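Local coordinates for TlmII (Streptoalloteichus hindustanus, PDB 4HVM), which takes part in tallysomycin biosynthesis as a protein of the condensation-domain family of nonribosomal peptide synthesis, and may bind a phosphopantetheine group, at residues Trp24-Leu27 with Arg28-Pro32; Arg171-Ala174 with Glu175-Phe179; Glu280-Leu283 with Arg284-Leu287; Leu333-His336 with Asp337-Leu341. All blocks are in the same frame, centred on the assembly; numbering follows the deposited sequence.

Contact 1 (Trp24-Leu27 with Arg28-Pro32); sequences WRWL and REAPP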
loop_
_atom_site.group_PDB
_atom_site.type_symbol
_atom_site.label_atom_id
_atom_site.label_comp_id
_atom_site.label_asym_id
_atom_site.label_seq_id
_atom_site.Cartn_x
_atom_site.Cartn_y
_atom_site.Cartn_z
ATOM N N TRP A 24 7.273 -11.639 5.595
ATOM C CA TRP A 24 8.478 -11.900 6.374
ATOM C C TRP A 24 9.530 -12.645 5.558
ATOM O O TRP A 24 10.716 -12.601 5.880
ATOM C CB TRP A 24 8.134 -12.683 7.644
ATOM C CG TRP A 24 9.298 -12.920 8.561
ATOM C CD1 TRP A 24 9.813 -14.128 8.938
ATOM C CD2 TRP A 24 10.090 -11.924 9.218
ATOM N NE1 TRP A 24 10.875 -13.945 9.789
ATOM C CE2 TRP A 24 11.067 -12.601 9.977
ATOM C CE3 TRP A 24 10.069 -10.526 9.238
ATOM C CZ2 TRP A 24 12.014 -11.926 10.746
ATOM C CZ3 TRP A 24 11.010 -9.858 10.001
ATOM C CH2 TRP A 24 11.969 -10.558 10.745
ATOM N N ARG A 25 9.093 -13.321 4.499
ATOM C CA ARG A 25 10.011 -14.070 3.646
ATOM C C ARG A 25 11.006 -13.167 2.924
ATOM O O ARG A 25 12.160 -13.546 2.723
ATOM C CB ARG A 25 9.245 -14.932 2.638
ATOM C CG ARG A 25 8.573 -16.148 3.254
ATOM C CD ARG A 25 7.971 -17.063 2.193
ATOM N NE ARG A 25 7.453 -18.304 2.772
ATOM C CZ ARG A 25 6.188 -18.496 3.139
ATOM N NH1 ARG A 25 5.291 -17.533 2.981
ATOM N NH2 ARG A 25 5.816 -19.658 3.662
ATOM N N TRP A 26 10.563 -11.971 2.545
ATOM C CA TRP A 26 11.431 -11.027 1.846
ATOM C C TRP A 26 11.898 -9.881 2.745
ATOM O O TRP A 26 12.968 -9.316 2.529
ATOM C CB TRP A 26 10.743 -10.477 0.590
ATOM C CG TRP A 26 9.634 -9.502 0.867
ATOM C CD1 TRP A 26 8.335 -9.799 1.169
ATOM C CD2 TRP A 26 9.725 -8.073 0.856
ATOM N NE1 TRP A 26 7.615 -8.644 1.355
ATOM C CE2 TRP A 26 8.444 -7.570 1.167
ATOM C CE3 TRP A 26 10.764 -7.169 0.617
ATOM C CZ2 TRP A 26 8.178 -6.201 1.244
ATOM C CZ3 TRP A 26 10.498 -5.814 0.695
ATOM C CH2 TRP A 26 9.217 -5.343 1.003
ATOM N N LEU A 27 11.097 -9.547 3.753
ATOM C CA LEU A 27 11.415 -8.441 4.656
ATOM C C LEU A 27 12.547 -8.758 5.624
ATOM O O LEU A 27 13.183 -7.850 6.160
ATOM C CB LEU A 27 10.180 -8.018 5.448
ATOM C CG LEU A 27 9.227 -7.072 4.725
ATOM C CD1 LEU A 27 8.002 -6.775 5.574
ATOM C CD2 LEU A 27 9.953 -5.792 4.362
ATOM N N ARG A 28 12.786 -10.043 5.856
ATOM C CA ARG A 28 13.783 -10.474 6.831
ATOM C C ARG A 28 15.209 -10.096 6.424
ATOM O O ARG A 28 16.039 -9.760 7.272
ATOM C CB ARG A 28 13.677 -11.983 7.066
ATOM C CG ARG A 28 14.599 -12.518 8.147
ATOM C CD ARG A 28 14.332 -13.992 8.400
ATOM N NE ARG A 28 14.228 -14.739 7.151
ATOM C CZ ARG A 28 15.272 -15.183 6.458
ATOM N NH1 ARG A 28 16.505 -14.956 6.892
ATOM N NH2 ARG A 28 15.083 -15.853 5.328
ATOM N N GLU A 29 15.486 -10.143 5.125
ATOM C CA GLU A 29 16.823 -9.841 4.622
ATOM C C GLU A 29 16.920 -8.453 3.994
ATOM O O GLU A 29 17.998 -8.017 3.593
ATOM C CB GLU A 29 17.279 -10.912 3.629
ATOM C CG GLU A 29 17.725 -12.212 4.284
ATOM C CD GLU A 29 17.921 -13.335 3.282
ATOM O OE1 GLU A 29 18.907 -14.089 3.424
ATOM O OE2 GLU A 29 17.086 -13.466 2.361
ATOM N N ALA A 30 15.787 -7.765 3.910
ATOM C CA ALA A 30 15.756 -6.398 3.414
ATOM C C ALA A 30 16.048 -5.447 4.567
ATOM O O ALA A 30 15.874 -5.818 5.729
ATOM C CB ALA A 30 14.398 -6.094 2.804
ATOM N N PRO A 31 16.512 -4.222 4.257
ATOM C CA PRO A 31 16.657 -3.221 5.317
ATOM C C PRO A 31 15.328 -2.979 6.024
ATOM O O PRO A 31 14.301 -2.838 5.361
ATOM C CB PRO A 31 17.103 -1.961 4.562
ATOM C CG PRO A 31 16.815 -2.236 3.115
ATOM C CD PRO A 31 16.979 -3.711 2.958
ATOM N N PRO A 32 15.350 -2.936 7.363
ATOM C CA PRO A 32 14.153 -2.845 8.205
ATOM C C PRO A 32 13.246 -1.669 7.855
ATOM O O PRO A 32 12.042 -1.731 8.103
ATOM C CB PRO A 32 14.727 -2.677 9.621
ATOM C CG PRO A 32 16.154 -2.285 9.431
ATOM C CD PRO A 32 16.583 -2.941 8.165
#

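Contact 2 (Arg171-Ala174 with Glu175-Phe179); sequences RDFA and EVADF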
loop_
_atom_site.group_PDB
_atom_site.type_symbol
_atom_site.label_atom_id
_atom_site.label_comp_id
_atom_site.label_asym_id
_atom_site.label_seq_id
_atom_site.Cartn_x
_atom_site.Cartn_y
_atom_site.Cartn_z
ATOM N N ARG A 171 -13.120 -4.733 14.998
ATOM C CA ARG A 171 -12.936 -6.169 15.159
ATOM C C ARG A 171 -11.457 -6.480 15.350
ATOM O O ARG A 171 -10.631 -6.108 14.517
ATOM C CB ARG A 171 -13.468 -6.906 13.932
ATOM C CG ARG A 171 -13.471 -8.417 14.058
ATOM C CD ARG A 171 -13.963 -9.058 12.771
ATOM N NE ARG A 171 -14.063 -10.510 12.869
ATOM C CZ ARG A 171 -14.255 -11.316 11.830
ATOM N NH1 ARG A 171 -14.360 -10.813 10.605
ATOM N NH2 ARG A 171 -14.337 -12.626 12.015
ATOM N N ASP A 172 -11.128 -7.160 16.446
ATOM C CA ASP A 172 -9.740 -7.488 16.765
ATOM C C ASP A 172 -9.147 -8.423 15.711
ATOM O O ASP A 172 -9.817 -9.335 15.225
ATOM C CB ASP A 172 -9.646 -8.113 18.163
ATOM C CG ASP A 172 -8.240 -8.048 18.750
ATOM O OD1 ASP A 172 -7.256 -8.183 17.990
ATOM O OD2 ASP A 172 -8.122 -7.861 19.980
ATOM N N PHE A 173 -7.887 -8.180 15.360
ATOM C CA PHE A 173 -7.196 -8.974 14.352
ATOM C C PHE A 173 -7.008 -10.417 14.798
ATOM O O PHE A 173 -6.839 -11.312 13.973
ATOM C CB PHE A 173 -5.839 -8.350 14.022
ATOM C CG PHE A 173 -5.026 -9.148 13.043
ATOM C CD1 PHE A 173 -5.343 -9.139 11.697
ATOM C CD2 PHE A 173 -3.947 -9.907 13.467
ATOM C CE1 PHE A 173 -4.603 -9.869 10.792
ATOM C CE2 PHE A 173 -3.202 -10.641 12.565
ATOM C CZ PHE A 173 -3.530 -10.622 11.225
ATOM N N ALA A 174 -7.042 -10.634 16.107
ATOM C CA ALA A 174 -6.875 -11.965 16.675
ATOM C C ALA A 174 -7.925 -12.946 16.149
ATOM O O ALA A 174 -7.674 -14.148 16.043
ATOM C CB ALA A 174 -6.930 -11.890 18.189
ATOM N N GLU A 175 -9.100 -12.426 15.813
ATOM C CA GLU A 175 -10.193 -13.261 15.326
ATOM C C GLU A 175 -9.942 -13.776 13.910
ATOM O O GLU A 175 -10.516 -14.786 13.503
ATOM C CB GLU A 175 -11.519 -12.498 15.369
ATOM C CG GLU A 175 -11.929 -12.014 16.751
ATOM C CD GLU A 175 -13.292 -11.340 16.753
ATOM O OE1 GLU A 175 -13.957 -11.336 15.694
ATOM O OE2 GLU A 175 -13.694 -10.816 17.815
ATOM N N VAL A 176 -9.088 -13.079 13.165
ATOM C CA VAL A 176 -8.824 -13.437 11.773
ATOM C C VAL A 176 -7.349 -13.726 11.500
ATOM O O VAL A 176 -6.933 -13.821 10.347
ATOM C CB VAL A 176 -9.308 -12.338 10.802
ATOM C CG1 VAL A 176 -10.815 -12.164 10.907
ATOM C CG2 VAL A 176 -8.594 -11.026 11.086
ATOM N N ALA A 177 -6.564 -13.866 12.563
ATOM C CA ALA A 177 -5.146 -14.170 12.417
ATOM C C ALA A 177 -4.947 -15.559 11.820
ATOM O O ALA A 177 -3.996 -15.792 11.076
ATOM C CB ALA A 177 -4.438 -14.058 13.749
ATOM N N ASP A 178 -5.852 -16.476 12.148
ATOM C CA ASP A 178 -5.778 -17.843 11.646
ATOM C C ASP A 178 -6.500 -17.975 10.311
ATOM O O ASP A 178 -6.465 -19.032 9.682
ATOM C CB ASP A 178 -6.388 -18.816 12.655
ATOM C CG ASP A 178 -5.778 -18.684 14.037
ATOM O OD1 ASP A 178 -4.620 -18.223 14.136
ATOM O OD2 ASP A 178 -6.458 -19.042 15.024
ATOM N N PHE A 179 -7.154 -16.899 9.881
ATOM C CA PHE A 179 -7.947 -16.931 8.655
ATOM C C PHE A 179 -7.096 -17.070 7.398
ATOM O O PHE A 179 -6.034 -16.459 7.276
ATOM C CB PHE A 179 -8.842 -15.694 8.546
ATOM C CG PHE A 179 -9.605 -15.614 7.255
ATOM C CD1 PHE A 179 -10.698 -16.436 7.031
ATOM C CD2 PHE A 179 -9.232 -14.715 6.266
ATOM C CE1 PHE A 179 -11.404 -16.368 5.847
ATOM C CE2 PHE A 179 -9.935 -14.640 5.079
ATOM C CZ PHE A 179 -11.022 -15.469 4.869
#

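Contact 3 (Glu280-Leu283 with Arg284-Leu287); sequences EVDL and RDHL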
loop_
_atom_site.group_PDB
_atom_site.type_symbol
_atom_site.label_atom_id
_atom_site.label_comp_id
_atom_site.label_asym_id
_atom_site.label_seq_id
_atom_site.Cartn_x
_atom_site.Cartn_y
_atom_site.Cartn_z
ATOM N N GLU A 280 -2.663 -4.096 -5.553
ATOM C CA GLU A 280 -3.090 -4.589 -4.248
ATOM C C GLU A 280 -4.597 -4.822 -4.186
ATOM O O GLU A 280 -5.358 -4.264 -4.976
ATOM C CB GLU A 280 -2.657 -3.635 -3.133
ATOM C CG GLU A 280 -1.166 -3.650 -2.854
ATOM C CD GLU A 280 -0.470 -2.394 -3.331
ATOM O OE1 GLU A 280 -0.965 -1.289 -3.022
ATOM O OE2 GLU A 280 0.570 -2.515 -4.013
ATOM N N VAL A 281 -5.012 -5.663 -3.245
ATOM C CA VAL A 281 -6.421 -5.942 -3.010
ATOM C C VAL A 281 -6.685 -5.995 -1.511
ATOM O O VAL A 281 -5.980 -6.688 -0.782
ATOM C CB VAL A 281 -6.841 -7.280 -3.649
ATOM C CG1 VAL A 281 -8.159 -7.766 -3.067
ATOM C CG2 VAL A 281 -6.942 -7.137 -5.155
ATOM N N ASP A 282 -7.687 -5.251 -1.052
ATOM C CA ASP A 282 -8.070 -5.267 0.353
ATOM C C ASP A 282 -9.037 -6.421 0.576
ATOM O O ASP A 282 -10.133 -6.437 0.015
ATOM C CB ASP A 282 -8.727 -3.943 0.753
ATOM C CG ASP A 282 -8.835 -3.774 2.258
ATOM O OD1 ASP A 282 -8.724 -4.786 2.983
ATOM O OD2 ASP A 282 -9.029 -2.629 2.718
ATOM N N LEU A 283 -8.628 -7.382 1.398
ATOM C CA LEU A 283 -9.435 -8.575 1.636
ATOM C C LEU A 283 -10.665 -8.304 2.505
ATOM O O LEU A 283 -11.547 -9.154 2.621
ATOM C CB LEU A 283 -8.584 -9.693 2.245
ATOM C CG LEU A 283 -7.399 -10.159 1.397
ATOM C CD1 LEU A 283 -6.643 -11.287 2.082
ATOM C CD2 LEU A 283 -7.860 -10.581 0.009
ATOM N N ARG A 284 -10.714 -7.123 3.115
ATOM C CA ARG A 284 -11.863 -6.719 3.918
ATOM C C ARG A 284 -13.101 -6.569 3.042
ATOM O O ARG A 284 -14.176 -7.064 3.377
ATOM C CB ARG A 284 -11.582 -5.395 4.634
ATOM C CG ARG A 284 -10.462 -5.439 5.663
ATOM C CD ARG A 284 -10.174 -4.046 6.203
ATOM N NE ARG A 284 -9.060 -4.044 7.146
ATOM C CZ ARG A 284 -7.782 -4.002 6.789
ATOM N NH1 ARG A 284 -7.450 -3.962 5.506
ATOM N NH2 ARG A 284 -6.834 -4.003 7.716
ATOM N N ASP A 285 -12.943 -5.876 1.919
ATOM C CA ASP A 285 -14.054 -5.621 1.012
ATOM C C ASP A 285 -14.385 -6.861 0.192
ATOM O O ASP A 285 -15.554 -7.185 -0.022
ATOM C CB ASP A 285 -13.718 -4.458 0.076
ATOM C CG ASP A 285 -13.426 -3.172 0.825
ATOM O OD1 ASP A 285 -14.062 -2.943 1.877
ATOM O OD2 ASP A 285 -12.564 -2.391 0.363
ATOM N N HIS A 286 -13.344 -7.550 -0.264
ATOM C CA HIS A 286 -13.499 -8.696 -1.153
ATOM C C HIS A 286 -14.045 -9.943 -0.455
ATOM O O HIS A 286 -14.820 -10.704 -1.039
ATOM C CB HIS A 286 -12.165 -9.016 -1.828
ATOM C CG HIS A 286 -12.220 -10.202 -2.739
ATOM N ND1 HIS A 286 -11.451 -11.329 -2.543
ATOM C CD2 HIS A 286 -12.960 -10.441 -3.847
ATOM C CE1 HIS A 286 -11.711 -12.209 -3.493
ATOM N NE2 HIS A 286 -12.625 -11.695 -4.295
ATOM N N LEU A 287 -13.634 -10.152 0.792
ATOM C CA LEU A 287 -14.032 -11.348 1.532
ATOM C C LEU A 287 -14.981 -11.055 2.690
ATOM O O LEU A 287 -15.293 -11.941 3.489
ATOM C CB LEU A 287 -12.800 -12.102 2.037
ATOM C CG LEU A 287 -11.931 -12.766 0.964
ATOM C CD1 LEU A 287 -10.816 -13.594 1.593
ATOM C CD2 LEU A 287 -12.776 -13.620 0.029
#

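Contact 4 (Leu333-His336 with Asp337-Leu341); sequences LPYH and DVVDL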
loop_
_atom_site.group_PDB
_atom_site.type_symbol
_atom_site.label_atom_id
_atom_site.label_comp_id
_atom_site.label_asym_id
_atom_site.label_seq_id
_atom_site.Cartn_x
_atom_site.Cartn_y
_atom_site.Cartn_z
ATOM N N LEU A 333 -4.519 -16.606 -5.378
ATOM C CA LEU A 333 -3.474 -17.318 -4.657
ATOM C C LEU A 333 -2.543 -16.253 -4.094
ATOM O O LEU A 333 -2.094 -15.374 -4.836
ATOM C CB LEU A 333 -2.712 -18.255 -5.596
ATOM C CG LEU A 333 -1.632 -19.141 -4.972
ATOM C CD1 LEU A 333 -2.250 -20.251 -4.134
ATOM C CD2 LEU A 333 -0.718 -19.718 -6.043
ATOM N N PRO A 334 -2.273 -16.309 -2.779
ATOM C CA PRO A 334 -1.454 -15.308 -2.088
ATOM C C PRO A 334 -0.157 -14.995 -2.833
ATOM O O PRO A 334 0.506 -15.908 -3.331
ATOM C CB PRO A 334 -1.159 -15.975 -0.745
ATOM C CG PRO A 334 -2.335 -16.857 -0.509
ATOM C CD PRO A 334 -2.721 -17.378 -1.869
ATOM N N TYR A 335 0.181 -13.710 -2.909
ATOM C CA TYR A 335 1.321 -13.248 -3.694
ATOM C C TYR A 335 2.618 -13.956 -3.332
ATOM O O TYR A 335 3.429 -14.254 -4.207
ATOM C CB TYR A 335 1.495 -11.736 -3.550
ATOM C CG TYR A 335 2.581 -11.157 -4.426
ATOM C CD1 TYR A 335 2.344 -10.881 -5.762
ATOM C CD2 TYR A 335 3.842 -10.878 -3.913
ATOM C CE1 TYR A 335 3.329 -10.348 -6.566
ATOM C CE2 TYR A 335 4.838 -10.345 -4.710
ATOM C CZ TYR A 335 4.575 -10.082 -6.035
ATOM O OH TYR A 335 5.562 -9.552 -6.834
ATOM N N HIS A 336 2.808 -14.228 -2.046
ATOM C CA HIS A 336 4.002 -14.929 -1.596
ATOM C C HIS A 336 3.992 -16.379 -2.067
ATOM O O HIS A 336 5.040 -16.945 -2.372
ATOM C CB HIS A 336 4.147 -14.848 -0.074
ATOM C CG HIS A 336 3.028 -15.494 0.681
ATOM N ND1 HIS A 336 3.035 -16.830 1.021
ATOM C CD2 HIS A 336 1.874 -14.986 1.174
ATOM C CE1 HIS A 336 1.930 -17.119 1.684
ATOM N NE2 HIS A 336 1.207 -16.019 1.790
ATOM N N ASP A 337 2.802 -16.969 -2.140
ATOM C CA ASP A 337 2.656 -18.336 -2.628
ATOM C C ASP A 337 2.888 -18.393 -4.132
ATOM O O ASP A 337 3.392 -19.388 -4.652
ATOM C CB ASP A 337 1.277 -18.897 -2.279
ATOM C CG ASP A 337 1.163 -19.293 -0.819
ATOM O OD1 ASP A 337 2.135 -19.868 -0.280
ATOM O OD2 ASP A 337 0.100 -19.032 -0.213
ATOM N N VAL A 338 2.519 -17.320 -4.827
ATOM C CA VAL A 338 2.769 -17.209 -6.260
ATOM C C VAL A 338 4.263 -17.062 -6.526
ATOM O O VAL A 338 4.809 -17.716 -7.414
ATOM C CB VAL A 338 2.005 -16.021 -6.881
ATOM C CG1 VAL A 338 2.487 -15.752 -8.296
ATOM C CG2 VAL A 338 0.513 -16.293 -6.874
ATOM N N VAL A 339 4.915 -16.208 -5.742
ATOM C CA VAL A 339 6.351 -15.971 -5.864
ATOM C C VAL A 339 7.151 -17.250 -5.632
ATOM O O VAL A 339 8.034 -17.593 -6.420
ATOM C CB VAL A 339 6.826 -14.878 -4.887
ATOM C CG1 VAL A 339 8.336 -14.926 -4.718
ATOM C CG2 VAL A 339 6.375 -13.506 -5.367
ATOM N N ASP A 340 6.832 -17.953 -4.549
ATOM C CA ASP A 340 7.466 -19.231 -4.243
ATOM C C ASP A 340 7.293 -20.208 -5.399
ATOM O O ASP A 340 8.228 -20.917 -5.772
ATOM C CB ASP A 340 6.872 -19.834 -2.966
ATOM C CG ASP A 340 7.203 -19.024 -1.722
ATOM O OD1 ASP A 340 8.237 -18.320 -1.729
ATOM O OD2 ASP A 340 6.435 -19.096 -0.737
ATOM N N LEU A 341 6.090 -20.237 -5.964
ATOM C CA LEU A 341 5.775 -21.148 -7.058
ATOM C C LEU A 341 6.566 -20.808 -8.316
ATOM O O LEU A 341 7.113 -21.694 -8.974
ATOM C CB LEU A 341 4.276 -21.129 -7.357
ATOM C CG LEU A 341 3.790 -22.071 -8.456
ATOM C CD1 LEU A 341 4.212 -23.506 -8.168
ATOM C CD2 LEU A 341 2.281 -21.973 -8.595
#

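Contact 1 (Trp24-Leu27 with Arg28-Pro32)
Arg28 lies across the indole of Trp24, one helical turn back, where helix 18-27 gives way to the loop leading to strand 36-44 of a condensation-domain fold. The main side-chain interaction is a CH-pi contact: Arg28 CB sits 4.0 Å from the centroid of the six-membered ring of Trp24, almost straight above it. With the indole CG anti to the backbone N (chi1 -176°), the ring is carried forward along the helix to meet the aliphatic stem of Arg28, whose CD reaches NE1 of Trp24 at 3.7 Å. The stem then bends, and the guanidinium plane ends tilted 64° from the ring; it is the methylenes, chiefly CB, that lie over the indole. An arginine suits the spot because its methylenes cover an aromatic face while its charge stays near solvent; Asp72 of strand 68-72 touches both side chains. Were Trp24 an alanine, the Arg28 stem would probably lose the flat surface it rests on and be free to turn. A smaller apolar touch pairs the Trp26 ring with Ala30, whose methyl fits the tight turn. Among backbone bonds, Ala30 N to Leu27 O is weak, whereas Arg28 N donates to Trp24 O over 3.3 Å.

Contact 2 (Arg171-Ala174 with Glu175-Phe179)
Unusually, the guanidinium of Arg171 is met by two neighbouring residues in two different ways: the carboxylate of Glu175 at its edge and a methyl of Val176 over its face. The stretch matches the YxDFA-type core motif of condensation domains, here folded into consecutive tight turns between helices 147-161 and 185-198. NE of Arg171 donates to OE1 of Glu175 at 2.9 Å, a nearly straight salt bridge that runs in the guanidinium plane and meets OE1 on its anti side, with the carboxylate turned 67° from that plane. Val176 CG1 stands over the centre of the guanidinium, 3.7 Å from CZ. Both are reached because the arginine chain is extended from CG to NE, with CG opposite the backbone N (chi1 -173°). A leucine in place of Arg171 would probably leave the Glu175 carboxylate without its opposite charge and Val176 CG1 without its flat partner.

Asp172 starts the turns: its OD1 accepts from Ala174 N at 3.1 Å, an Asx turn, for which the short aspartate arm is well suited. Glu175 N then bonds to Asp172 O, and Val176 N to Phe173 O. Phe173 is buried, as a phenyl ring should be, against Ser17 and Pro295; small Ala177 allows the backbone to come close, its CA lying over one ring face. The other branch of Val176 completes the packing, CG2 resting 3.8 Å from Phe173 CD1.

Contact 3 (Glu280-Leu283 with Arg284-Leu287)
OD1 of Asp282 is gripped from opposite faces of its carboxylate plane by two donors of Arg284, at the junction where strand 274-282 passes directly into the short helix 283-286. One is the backbone: Arg284 N donates over 3.1 Å, a capping bond to Asp282, which occupies the N-cap position. The other is NH1 of the same residue, 2.9 Å from OD1 and part of a salt bridge; a weak second bond joins NH1 to OD2. The carboxylate stands nearly upright to the guanidinium, the planes 83° apart. Aspartate suits this position because its arm is short enough to fold back on an N-H at the start of the helix, and arginine because its extended chain runs alongside the carboxylate, so that the turn at the last torsion brings NH1 to the same oxygen. CG of Asp282 points away from the backbone N (chi1 -166°), which aims the carboxylate at the helix start.

In the next shell, Arg284 NE donates to Val292 O and NH1 also forms a salt bridge with Asp146, which takes the place of the aspartate in the condensation-domain HHxxxDG motif, here HQMLLDA, with glutamine for the second histidine and alanine for glycine. An arginine bound to it is consistent with that aspartate's structural role in related condensation domains. The carboxylates of Asp282 and Asp285 approach to 4.3 Å between their OD2 atoms, a likely repulsion that Arg148 would ease by its salt bridge to Asp285. Farther along, His286 N bonds weakly to Asp282 O, while Leu283, buried, offers its carbonyl O to Leu287 N at 2.9 Å.

Contact 4 (Leu333-His336 with Asp337-Leu341)
The carbonyl oxygen of Pro334 takes two backbone N-H groups of the first helical turn: Val338 N at 2.9 Å, approaching nearly along the C=O axis, and Asp337 N in a weak, bent bond. Val339 N to Tyr335 O and Asp340 N to His336 O continue the series. Pro334 at the N-cap position has no side-chain acceptor for the first-turn N-H groups; Asp298 of strand 297-305 accepts from Tyr335 N. Asp337 lays its carboxylate beside the Pro334 ring and alongside the imidazole of His336, the two flat groups 53° apart, and a negative charge near a helix start is likely to be favourable.

Apolar contacts complete the turn. Leu333 CD2 meets Val338 CG2 at 3.7 Å, and CG2 of Val339 stands over the face of Tyr335, 4.0 Å from the ring centroid, in a CH-pi contact. Turned away from its own backbone N (chi1 -175°), the Tyr335 ring extends so that its OH can bond to Trp357 NE1, while branched Val339 presents a methyl to the face. An acidic residue in the first turn and i to i+4 bonds are features of an alpha-helix N-terminus, here that of helix 335-344.

All four contacts are partly buried. Contact 1 is the most surface-like, with three of its six touching residues exposed; contact 4 has none exposed and four of eight buried. Contact 3, its centre about 12 Å from the centre of the chain, is the most polar, a capped strand-to-helix junction held by charges. The others rely more on aliphatic groups laid over flat ones, to which contact 2 adds a salt bridge. Contacts 1 and 4 treat opposite helix ends, C-terminal and N-terminal, and touch where Arg25 reaches His336. Contacts 2 and 3 meet through Phe179 and Leu287, and both also use Val292, as an apolar neighbour of Arg171 and as a carbonyl partner of Arg284.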